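Local atomic coordinates of putative glucoamylase (Bacteroides caccae ATCC 43185, PDB entry 4QT9), a protein that probably hydrolyses glycosidic bonds in glucose-containing saccharides, as a putative glucoamylase built on an alpha/alpha toroid. Residues A399-N404 and L409-F414; E90-M95 and K160-R165; F140-L145 and V173-Y178. All coordinates share one frame; numbering follows the deposited sequence.

Contact 1. Residues A399-N404 and L409-F414; sequences AVMIEN and LLWKLF
The side-chain amide of Asn404 lies flat on the indole of Trp411, the two planes only 14° apart. Asn404 CB sits over the six-membered ring of Trp411, 3.6 Å from the centroid and almost straight above it, a CH-pi contact, while ND2 reaches over the pyrrole side of the same face. CG of Asn404 stands anti to the carbonyl carbon, which lays the amide over the indole, and the turn about chi2 points OD1 at the first turn of helix 409-415, where Trp411 N donates to it at 3.0 Å. This N-H comes from above the carbonyl plane, and the bond is bent to 147°. Asn404 ND2 and Trp411 NE1, 3.2 Å apart and both donors, bond not to each other but to the backbone oxygens of Leu269 and Phe268 respectively, which fixes the rotation of amide and indole alike. Selenomethionine Met401 adds a Met-aromatic contact, its SE approaching Trp411 CZ2 obliquely at 4.5 Å. On the other flank, Leu410 crosses Val400 at about a right angle, with CG 3.8 Å from Val400 CG1, and its CD2 lies against CB and CG of Glu403. The Glu403 carboxylate turns elsewhere, to Arg83, Gln29 and Thr407. The two short axes stand at 87°, a sharp corner between helices 392-406 and 409-415, packed against helix 67-83, with helix 21-37 beside the former and helix 209-217 beside the latter.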
loop_
_atom_site.group_PDB
_atom_site.type_symbol
_atom_site.label_atom_id
_atom_site.label_comp_id
_atom_site.label_asym_id
_atom_site.label_seq_id
_atom_site.Cartn_x
_atom_site.Cartn_y
_atom_site.Cartn_z
ATOM N N ALA A 399 1.629 -8.688 -4.957
ATOM C CA ALA A 399 0.491 -9.463 -5.469
ATOM C C ALA A 399 -0.449 -8.598 -6.272
ATOM O O ALA A 399 -0.881 -9.003 -7.339
ATOM C CB ALA A 399 -0.255 -10.104 -4.333
ATOM N N VAL A 400 -0.680 -7.376 -5.827
ATOM C CA VAL A 400 -1.637 -6.472 -6.468
ATOM C C VAL A 400 -1.074 -5.857 -7.767
ATOM O O VAL A 400 -1.757 -5.891 -8.802
ATOM C CB VAL A 400 -2.125 -5.417 -5.446
ATOM C CG1 VAL A 400 -3.105 -4.425 -6.090
ATOM C CG2 VAL A 400 -2.789 -6.123 -4.243
HETATM N N MSE A 401 0.184 -5.378 -7.744
HETATM C CA MSE A 401 0.766 -4.772 -8.942
HETATM C C MSE A 401 1.007 -5.811 -10.058
HETATM O O MSE A 401 0.785 -5.448 -11.231
HETATM C CB MSE A 401 1.990 -3.947 -8.608
HETATM C CG MSE A 401 1.601 -2.721 -7.788
HETATM SE SE MSE A 401 0.265 -1.567 -8.687
HETATM C CE MSE A 401 1.164 0.242 -8.414
ATOM N N ILE A 402 1.371 -7.093 -9.712
ATOM C CA ILE A 402 1.524 -8.151 -10.724
ATOM C C ILE A 402 0.140 -8.369 -11.379
ATOM O O ILE A 402 0.043 -8.469 -12.610
ATOM C CB ILE A 402 2.129 -9.465 -10.153
ATOM C CG1 ILE A 402 3.662 -9.346 -9.958
ATOM C CG2 ILE A 402 1.818 -10.654 -11.069
ATOM C CD1 ILE A 402 4.298 -10.552 -9.159
ATOM N N GLU A 403 -0.931 -8.408 -10.555
ATOM C CA GLU A 403 -2.295 -8.573 -11.059
ATOM C C GLU A 403 -2.684 -7.405 -11.979
ATOM O O GLU A 403 -3.159 -7.645 -13.095
ATOM C CB GLU A 403 -3.318 -8.722 -9.924
ATOM C CG GLU A 403 -4.672 -9.186 -10.441
ATOM C CD GLU A 403 -4.629 -10.528 -11.153
ATOM O OE1 GLU A 403 -4.053 -11.486 -10.588
ATOM O OE2 GLU A 403 -5.117 -10.607 -12.304
ATOM N N ASN A 404 -2.450 -6.159 -11.538
ATOM C CA ASN A 404 -2.793 -4.976 -12.342
ATOM C C ASN A 404 -2.023 -4.951 -13.647
ATOM O O ASN A 404 -2.590 -4.563 -14.661
ATOM C CB ASN A 404 -2.598 -3.659 -11.580
ATOM C CG ASN A 404 -3.696 -3.359 -10.599
ATOM O OD1 ASN A 404 -4.838 -3.759 -10.780
ATOM N ND2 ASN A 404 -3.370 -2.666 -9.521
ATOM N N LEU A 409 -7.078 -5.921 -13.078
ATOM C CA LEU A 409 -8.223 -6.269 -12.231
ATOM C C LEU A 409 -8.494 -5.276 -11.084
ATOM O O LEU A 409 -9.628 -4.804 -10.978
ATOM C CB LEU A 409 -8.102 -7.695 -11.652
ATOM C CG LEU A 409 -9.264 -8.128 -10.735
ATOM C CD1 LEU A 409 -10.567 -8.275 -11.500
ATOM C CD2 LEU A 409 -8.922 -9.394 -9.978
ATOM N N LEU A 410 -7.500 -4.969 -10.226
ATOM C CA LEU A 410 -7.792 -4.093 -9.087
ATOM C C LEU A 410 -8.080 -2.671 -9.537
ATOM O O LEU A 410 -8.988 -2.037 -8.979
ATOM C CB LEU A 410 -6.705 -4.140 -8.005
ATOM C CG LEU A 410 -6.561 -5.453 -7.222
ATOM C CD1 LEU A 410 -7.905 -5.946 -6.638
ATOM C CD2 LEU A 410 -5.858 -6.541 -8.039
ATOM N N TRP A 411 -7.392 -2.200 -10.610
ATOM C CA TRP A 411 -7.702 -0.880 -11.149
ATOM C C TRP A 411 -9.131 -0.839 -11.731
ATOM O O TRP A 411 -9.831 0.137 -11.499
ATOM C CB TRP A 411 -6.718 -0.472 -12.234
ATOM C CG TRP A 411 -5.294 -0.283 -11.818
ATOM C CD1 TRP A 411 -4.835 0.235 -10.639
ATOM C CD2 TRP A 411 -4.152 -0.404 -12.674
ATOM N NE1 TRP A 411 -3.462 0.311 -10.663
ATOM C CE2 TRP A 411 -3.017 -0.056 -11.909
ATOM C CE3 TRP A 411 -3.973 -0.816 -14.004
ATOM C CZ2 TRP A 411 -1.726 -0.083 -12.438
ATOM C CZ3 TRP A 411 -2.699 -0.800 -14.539
ATOM C CH2 TRP A 411 -1.590 -0.467 -13.754
ATOM N N LYS A 412 -9.547 -1.871 -12.505
ATOM C CA LYS A 412 -10.895 -1.894 -13.109
ATOM C C LYS A 412 -11.964 -1.820 -12.021
ATOM O O LYS A 412 -12.880 -1.030 -12.135
ATOM C CB LYS A 412 -11.140 -3.160 -13.974
ATOM C CG LYS A 412 -10.130 -3.426 -15.089
ATOM C CD LYS A 412 -10.624 -3.055 -16.484
ATOM C CE LYS A 412 -9.949 -3.880 -17.562
ATOM N NZ LYS A 412 -8.532 -3.496 -17.779
ATOM N N LEU A 413 -11.824 -2.631 -10.954
ATOM C CA LEU A 413 -12.806 -2.699 -9.882
ATOM C C LEU A 413 -12.914 -1.368 -9.121
ATOM O O LEU A 413 -14.005 -0.777 -9.086
ATOM C CB LEU A 413 -12.487 -3.856 -8.929
ATOM C CG LEU A 413 -12.602 -5.261 -9.511
ATOM C CD1 LEU A 413 -12.000 -6.269 -8.562
ATOM C CD2 LEU A 413 -14.045 -5.615 -9.847
ATOM N N PHE A 414 -11.771 -0.862 -8.596
ATOM C CA PHE A 414 -11.730 0.389 -7.840
ATOM C C PHE A 414 -12.200 1.601 -8.669
ATOM O O PHE A 414 -12.934 2.435 -8.139
ATOM C CB PHE A 414 -10.314 0.642 -7.287
ATOM C CG PHE A 414 -10.202 1.878 -6.415
ATOM C CD1 PHE A 414 -10.572 1.837 -5.074
ATOM C CD2 PHE A 414 -9.771 3.090 -6.945
ATOM C CE1 PHE A 414 -10.450 2.969 -4.270
ATOM C CE2 PHE A 414 -9.651 4.215 -6.141
ATOM C CZ PHE A 414 -10.009 4.152 -4.812
#

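Contact 2. Residues E90-M95 and K160-R165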
loop_
_atom_site.group_PDB
_atom_site.type_symbol
_atom_site.label_atom_id
_atom_site.label_comp_id
_atom_site.label_asym_id
_atom_site.label_seq_id
_atom_site.Cartn_x
_atom_site.Cartn_y
_atom_site.Cartn_z
ATOM N N GLU A 90 -15.025 -20.460 -0.719
ATOM C CA GLU A 90 -13.930 -20.209 0.230
ATOM C C GLU A 90 -13.579 -18.713 0.334
ATOM O O GLU A 90 -13.353 -18.210 1.444
ATOM C CB GLU A 90 -12.669 -20.981 -0.161
ATOM C CG GLU A 90 -12.737 -22.459 0.162
ATOM C CD GLU A 90 -11.621 -23.298 -0.433
ATOM O OE1 GLU A 90 -11.142 -22.982 -1.549
ATOM O OE2 GLU A 90 -11.251 -24.305 0.212
ATOM N N GLY A 91 -13.511 -18.036 -0.810
ATOM C CA GLY A 91 -13.209 -16.616 -0.853
ATOM C C GLY A 91 -14.271 -15.770 -0.172
ATOM O O GLY A 91 -13.948 -14.807 0.527
ATOM N N LEU A 92 -15.542 -16.134 -0.359
ATOM C CA LEU A 92 -16.676 -15.437 0.272
ATOM C C LEU A 92 -16.657 -15.700 1.776
ATOM O O LEU A 92 -16.927 -14.781 2.547
ATOM C CB LEU A 92 -18.015 -15.879 -0.348
ATOM C CG LEU A 92 -19.301 -15.217 0.188
ATOM C CD1 LEU A 92 -19.350 -13.747 -0.181
ATOM C CD2 LEU A 92 -20.535 -15.942 -0.320
ATOM N N ALA A 93 -16.305 -16.937 2.197
ATOM C CA ALA A 93 -16.203 -17.239 3.626
ATOM C C ALA A 93 -15.102 -16.344 4.269
ATOM O O ALA A 93 -15.328 -15.806 5.353
ATOM C CB ALA A 93 -15.922 -18.720 3.852
ATOM N N ARG A 94 -13.954 -16.108 3.561
ATOM C CA ARG A 94 -12.903 -15.247 4.096
ATOM C C ARG A 94 -13.347 -13.775 4.161
ATOM O O ARG A 94 -13.112 -13.134 5.190
ATOM C CB ARG A 94 -11.583 -15.380 3.310
ATOM C CG ARG A 94 -10.462 -14.385 3.715
ATOM C CD ARG A 94 -9.988 -14.534 5.158
ATOM N NE ARG A 94 -9.362 -15.836 5.337
ATOM C CZ ARG A 94 -8.066 -16.060 5.185
ATOM N NH1 ARG A 94 -7.233 -15.053 4.931
ATOM N NH2 ARG A 94 -7.582 -17.283 5.323
HETATM N N MSE A 95 -13.981 -13.244 3.087
HETATM C CA MSE A 95 -14.467 -11.854 3.054
HETATM C C MSE A 95 -15.464 -11.611 4.185
HETATM O O MSE A 95 -15.380 -10.571 4.837
HETATM C CB MSE A 95 -15.104 -11.483 1.693
HETATM C CG MSE A 95 -14.098 -11.452 0.530
HETATM SE SE MSE A 95 -12.383 -10.511 0.902
HETATM C CE MSE A 95 -11.598 -10.670 -0.868
ATOM N N LYS A 160 -23.904 -9.940 -2.746
ATOM C CA LYS A 160 -24.507 -8.594 -2.676
ATOM C C LYS A 160 -24.732 -8.173 -1.208
ATOM O O LYS A 160 -24.537 -7.013 -0.882
ATOM C CB LYS A 160 -25.836 -8.518 -3.446
ATOM C CG LYS A 160 -25.740 -8.670 -4.973
ATOM C CD LYS A 160 -27.054 -8.197 -5.624
ATOM C CE LYS A 160 -27.790 -9.150 -6.535
ATOM N NZ LYS A 160 -27.099 -9.367 -7.833
ATOM N N ALA A 161 -25.105 -9.116 -0.319
ATOM C CA ALA A 161 -25.268 -8.822 1.112
ATOM C C ALA A 161 -23.914 -8.438 1.738
ATOM O O ALA A 161 -23.852 -7.535 2.577
ATOM C CB ALA A 161 -25.863 -10.028 1.836
ATOM N N ILE A 162 -22.828 -9.092 1.288
ATOM C CA ILE A 162 -21.468 -8.805 1.750
ATOM C C ILE A 162 -21.099 -7.393 1.307
ATOM O O ILE A 162 -20.601 -6.630 2.136
ATOM C CB ILE A 162 -20.447 -9.888 1.270
ATOM C CG1 ILE A 162 -20.613 -11.196 2.058
ATOM C CG2 ILE A 162 -18.997 -9.409 1.332
ATOM C CD1 ILE A 162 -20.409 -11.084 3.555
ATOM N N ALA A 163 -21.411 -7.029 0.032
ATOM C CA ALA A 163 -21.141 -5.699 -0.522
ATOM C C ALA A 163 -21.858 -4.614 0.285
ATOM O O ALA A 163 -21.246 -3.603 0.634
ATOM C CB ALA A 163 -21.558 -5.630 -1.991
ATOM N N GLN A 164 -23.147 -4.847 0.621
ATOM C CA GLN A 164 -23.975 -3.915 1.390
ATOM C C GLN A 164 -23.330 -3.631 2.769
ATOM O O GLN A 164 -23.338 -2.493 3.220
ATOM C CB GLN A 164 -25.391 -4.503 1.525
ATOM C CG GLN A 164 -26.413 -3.594 2.145
ATOM C CD GLN A 164 -27.804 -4.188 2.113
ATOM O OE1 GLN A 164 -28.401 -4.462 3.156
ATOM N NE2 GLN A 164 -28.359 -4.376 0.915
ATOM N N ARG A 165 -22.742 -4.669 3.414
ATOM C CA ARG A 165 -22.073 -4.536 4.707
ATOM C C ARG A 165 -20.790 -3.698 4.555
ATOM O O ARG A 165 -20.468 -2.882 5.427
ATOM C CB ARG A 165 -21.786 -5.936 5.296
ATOM C CG ARG A 165 -23.053 -6.550 5.882
ATOM C CD ARG A 165 -22.839 -7.981 6.224
ATOM N NE ARG A 165 -21.952 -8.157 7.374
ATOM C CZ ARG A 165 -21.373 -9.309 7.693
ATOM N NH1 ARG A 165 -21.576 -10.388 6.955
ATOM N NH2 ARG A 165 -20.604 -9.394 8.769
#
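Leu92 and Ile162 make the principal touch between helices 88-104 and 157-172, CD1 of the leucine meeting CG1 of the isoleucine at 3.6 Å. The leucine extends one methyl branch across the gap, and the two side chains meet at a slant. CG of Leu92 stands anti to the backbone N (chi1 -179°), which swings the isobutyl group out to its partner although the CB itself leaves the helix at an angle to the other segment. Ile162 CB points toward residues 90-95, and the side chain offers both branches: CG1 goes to Leu92, while CG2 turns to Met95, whose CB lies 4.4 Å away in a looser contact. The rest of the Met95 side chain, a selenomethionine, then leads away from Ile162 and into the layer behind.

The second shell explains these positions. Met95 packs on Ile77, Leu78 and Ile81 of helix 67-83 and on Val148 and Tyr152 of helix 135-152; Tyr152 also touches Ile162, so one aromatic residue bears on both sides of the contact. Leu92 is further flanked by Lys158 and Glu159 from the beginning of helix 157-172. Farther along, the apolar seam gives way to charge: Arg165 forms salt bridges with Glu96 and Glu103 of helix 88-104 and also bonds to Ser100, tying the same two helices together by polar links. At 119 Å² summed over both segments, the direct interface is small, and much of the burial of Ile162 and Met95 probably comes from these neighbours. Such side-by-side packing of helices belongs to the alpha/alpha toroid, here at a place well away from the centre of the chain.

Contact 3. Residues F140-L145 and V173-Y178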
loop_
_atom_site.group_PDB
_atom_site.type_symbol
_atom_site.label_atom_id
_atom_site.label_comp_id
_atom_site.label_asym_id
_atom_site.label_seq_id
_atom_site.Cartn_x
_atom_site.Cartn_y
_atom_site.Cartn_z
ATOM N N PHE A 140 -5.926 3.152 2.981
ATOM C CA PHE A 140 -5.381 1.928 2.375
ATOM C C PHE A 140 -6.335 0.747 2.598
ATOM O O PHE A 140 -6.534 -0.040 1.691
ATOM C CB PHE A 140 -3.965 1.610 2.898
ATOM C CG PHE A 140 -2.943 2.669 2.509
ATOM C CD1 PHE A 140 -2.979 3.266 1.255
ATOM C CD2 PHE A 140 -1.968 3.076 3.406
ATOM C CE1 PHE A 140 -2.071 4.265 0.912
ATOM C CE2 PHE A 140 -1.038 4.063 3.052
ATOM C CZ PHE A 140 -1.102 4.664 1.813
ATOM N N LEU A 141 -6.984 0.668 3.729
ATOM C CA LEU A 141 -7.989 -0.388 3.956
ATOM C C LEU A 141 -9.211 -0.162 3.064
ATOM O O LEU A 141 -9.724 -1.123 2.462
ATOM C CB LEU A 141 -8.394 -0.427 5.442
ATOM C CG LEU A 141 -9.466 -1.444 5.891
ATOM C CD1 LEU A 141 -9.040 -2.925 5.647
ATOM C CD2 LEU A 141 -9.730 -1.299 7.363
HETATM N N MSE A 142 -9.689 1.105 2.987
HETATM C CA MSE A 142 -10.892 1.423 2.210
HETATM C C MSE A 142 -10.645 1.244 0.717
HETATM O O MSE A 142 -11.541 0.771 0.033
HETATM C CB MSE A 142 -11.404 2.839 2.511
HETATM C CG MSE A 142 -12.057 2.962 3.867
HETATM SE SE MSE A 142 -13.629 1.843 4.025
HETATM C CE MSE A 142 -14.209 1.619 2.170
ATOM N N GLN A 143 -9.433 1.547 0.222
ATOM C CA GLN A 143 -9.095 1.324 -1.190
ATOM C C GLN A 143 -9.326 -0.190 -1.551
ATOM O O GLN A 143 -9.918 -0.505 -2.590
ATOM C CB GLN A 143 -7.644 1.764 -1.470
ATOM C CG GLN A 143 -7.163 1.508 -2.902
ATOM C CD GLN A 143 -5.774 2.022 -3.208
ATOM O OE1 GLN A 143 -5.532 2.582 -4.289
ATOM N NE2 GLN A 143 -4.819 1.814 -2.300
ATOM N N GLY A 144 -8.930 -1.081 -0.647
ATOM C CA GLY A 144 -9.148 -2.511 -0.793
ATOM C C GLY A 144 -10.610 -2.908 -0.682
ATOM O O GLY A 144 -11.113 -3.668 -1.514
ATOM N N LEU A 145 -11.300 -2.395 0.340
ATOM C CA LEU A 145 -12.714 -2.734 0.561
ATOM C C LEU A 145 -13.623 -2.253 -0.599
ATOM O O LEU A 145 -14.512 -2.992 -1.014
ATOM C CB LEU A 145 -13.206 -2.177 1.897
ATOM C CG LEU A 145 -12.711 -2.886 3.159
ATOM C CD1 LEU A 145 -13.103 -2.083 4.399
ATOM C CD2 LEU A 145 -13.277 -4.319 3.283
ATOM N N VAL A 173 -17.001 5.964 7.757
ATOM C CA VAL A 173 -15.725 6.702 7.958
ATOM C C VAL A 173 -15.962 8.211 7.903
ATOM O O VAL A 173 -16.308 8.749 6.840
ATOM C CB VAL A 173 -14.557 6.319 7.014
ATOM C CG1 VAL A 173 -13.272 7.035 7.442
ATOM C CG2 VAL A 173 -14.340 4.807 6.983
ATOM N N ASP A 174 -15.739 8.895 9.053
ATOM C CA ASP A 174 -15.941 10.350 9.115
ATOM C C ASP A 174 -14.637 11.086 8.740
ATOM O O ASP A 174 -13.910 11.569 9.628
ATOM C CB ASP A 174 -16.467 10.795 10.492
ATOM C CG ASP A 174 -16.971 12.248 10.556
ATOM O OD1 ASP A 174 -16.684 13.030 9.618
ATOM O OD2 ASP A 174 -17.640 12.599 11.540
ATOM N N TRP A 175 -14.350 11.172 7.417
ATOM C CA TRP A 175 -13.122 11.835 6.928
ATOM C C TRP A 175 -13.101 13.305 7.369
ATOM O O TRP A 175 -12.056 13.816 7.780
ATOM C CB TRP A 175 -12.998 11.751 5.387
ATOM C CG TRP A 175 -13.202 10.375 4.834
ATOM C CD1 TRP A 175 -14.382 9.815 4.441
ATOM C CD2 TRP A 175 -12.200 9.347 4.697
ATOM N NE1 TRP A 175 -14.173 8.521 4.010
ATOM C CE2 TRP A 175 -12.841 8.210 4.154
ATOM C CE3 TRP A 175 -10.808 9.300 4.920
ATOM C CZ2 TRP A 175 -12.144 7.015 3.880
ATOM C CZ3 TRP A 175 -10.121 8.115 4.661
ATOM C CH2 TRP A 175 -10.778 7.005 4.115
ATOM N N ASP A 176 -14.283 13.960 7.329
ATOM C CA ASP A 176 -14.434 15.370 7.649
ATOM C C ASP A 176 -14.016 15.669 9.091
ATOM O O ASP A 176 -13.496 16.751 9.343
ATOM C CB ASP A 176 -15.875 15.824 7.378
ATOM C CG ASP A 176 -16.092 17.298 7.599
ATOM O OD1 ASP A 176 -15.838 18.083 6.655
ATOM O OD2 ASP A 176 -16.531 17.670 8.712
ATOM N N TRP A 177 -14.231 14.743 10.023
ATOM C CA TRP A 177 -13.790 14.938 11.411
ATOM C C TRP A 177 -12.283 15.244 11.485
ATOM O O TRP A 177 -11.861 16.056 12.295
ATOM C CB TRP A 177 -14.093 13.685 12.265
ATOM C CG TRP A 177 -13.496 13.748 13.638
ATOM C CD1 TRP A 177 -12.288 13.254 14.026
ATOM C CD2 TRP A 177 -13.982 14.529 14.735
ATOM N NE1 TRP A 177 -12.022 13.623 15.326
ATOM C CE2 TRP A 177 -13.062 14.379 15.796
ATOM C CE3 TRP A 177 -15.151 15.283 14.952
ATOM C CZ2 TRP A 177 -13.263 14.963 17.051
ATOM C CZ3 TRP A 177 -15.361 15.849 16.206
ATOM C CH2 TRP A 177 -14.416 15.703 17.232
ATOM N N TYR A 178 -11.482 14.571 10.657
ATOM C CA TYR A 178 -10.034 14.655 10.654
ATOM C C TYR A 178 -9.511 15.969 10.039
ATOM O O TYR A 178 -8.311 16.140 9.916
ATOM C CB TYR A 178 -9.460 13.403 9.981
ATOM C CG TYR A 178 -9.569 12.184 10.890
ATOM C CD1 TYR A 178 -10.785 11.527 11.065
ATOM C CD2 TYR A 178 -8.464 11.709 11.595
ATOM C CE1 TYR A 178 -10.912 10.460 11.960
ATOM C CE2 TYR A 178 -8.575 10.630 12.473
ATOM C CZ TYR A 178 -9.815 10.033 12.681
ATOM O OH TYR A 178 -9.950 8.964 13.539
#
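Trp175 presents the edge of its indole to Met142, with CZ2 4.1 Å from the selenomethionine CG, which lies near the ring plane. One face of the same indole is covered from within its own segment by Val173, whose CG1 stands 3.5 Å above the plane and over its centre. The other valine methyl, CG2, faces Met142 SE at 4.2 Å. Met142 meets both neighbours: CG, anti to the carbonyl carbon, comes to the indole edge, and the bend at chi2 (-62°) carries SE to the valine. Outside the pair, Thr138 touches both Val173 and Trp175, and Leu214 and Ala215 of helix 209-217 lie against Met142 and Trp175 respectively.

The turn carrying Val173 and Trp175 is shaped by Asp174, the centre of an inverse gamma turn. Its OD1 accepts Trp177 N at 3.0 Å, an Asx motif in which the donor stands well above the carboxylate plane, at the opening of the short 3-10 segment 176-178. Here the loop leaving helix 157-172 is anchored by apolar side chains to helix 135-152, the one before helix 157-172 in the chain, a loop-on-helix contact within the alpha/alpha toroid.

The three contacts form a nearly equilateral triangle, with centres 19 to 20 Å apart. Contacts 2 and 3 alternate along the chain: 90-95, then 140-145, 160-165 and 173-178. They are joined through the consecutive helices 135-152 and 157-172, yet their nearest atoms stay about 7 Å apart. Contact 1 opens only after both have closed, far toward the C-terminus, but comes back to touch contact 3, Phe414 CD1 lying 3.5 Å from Gln143 O. Helix 67-83 packs on contacts 1 and 2 and on the helix segment 140-145 of contact 3. Late helices are thereby packed on early ones, consistent with closure of a helical toroid within this single chain.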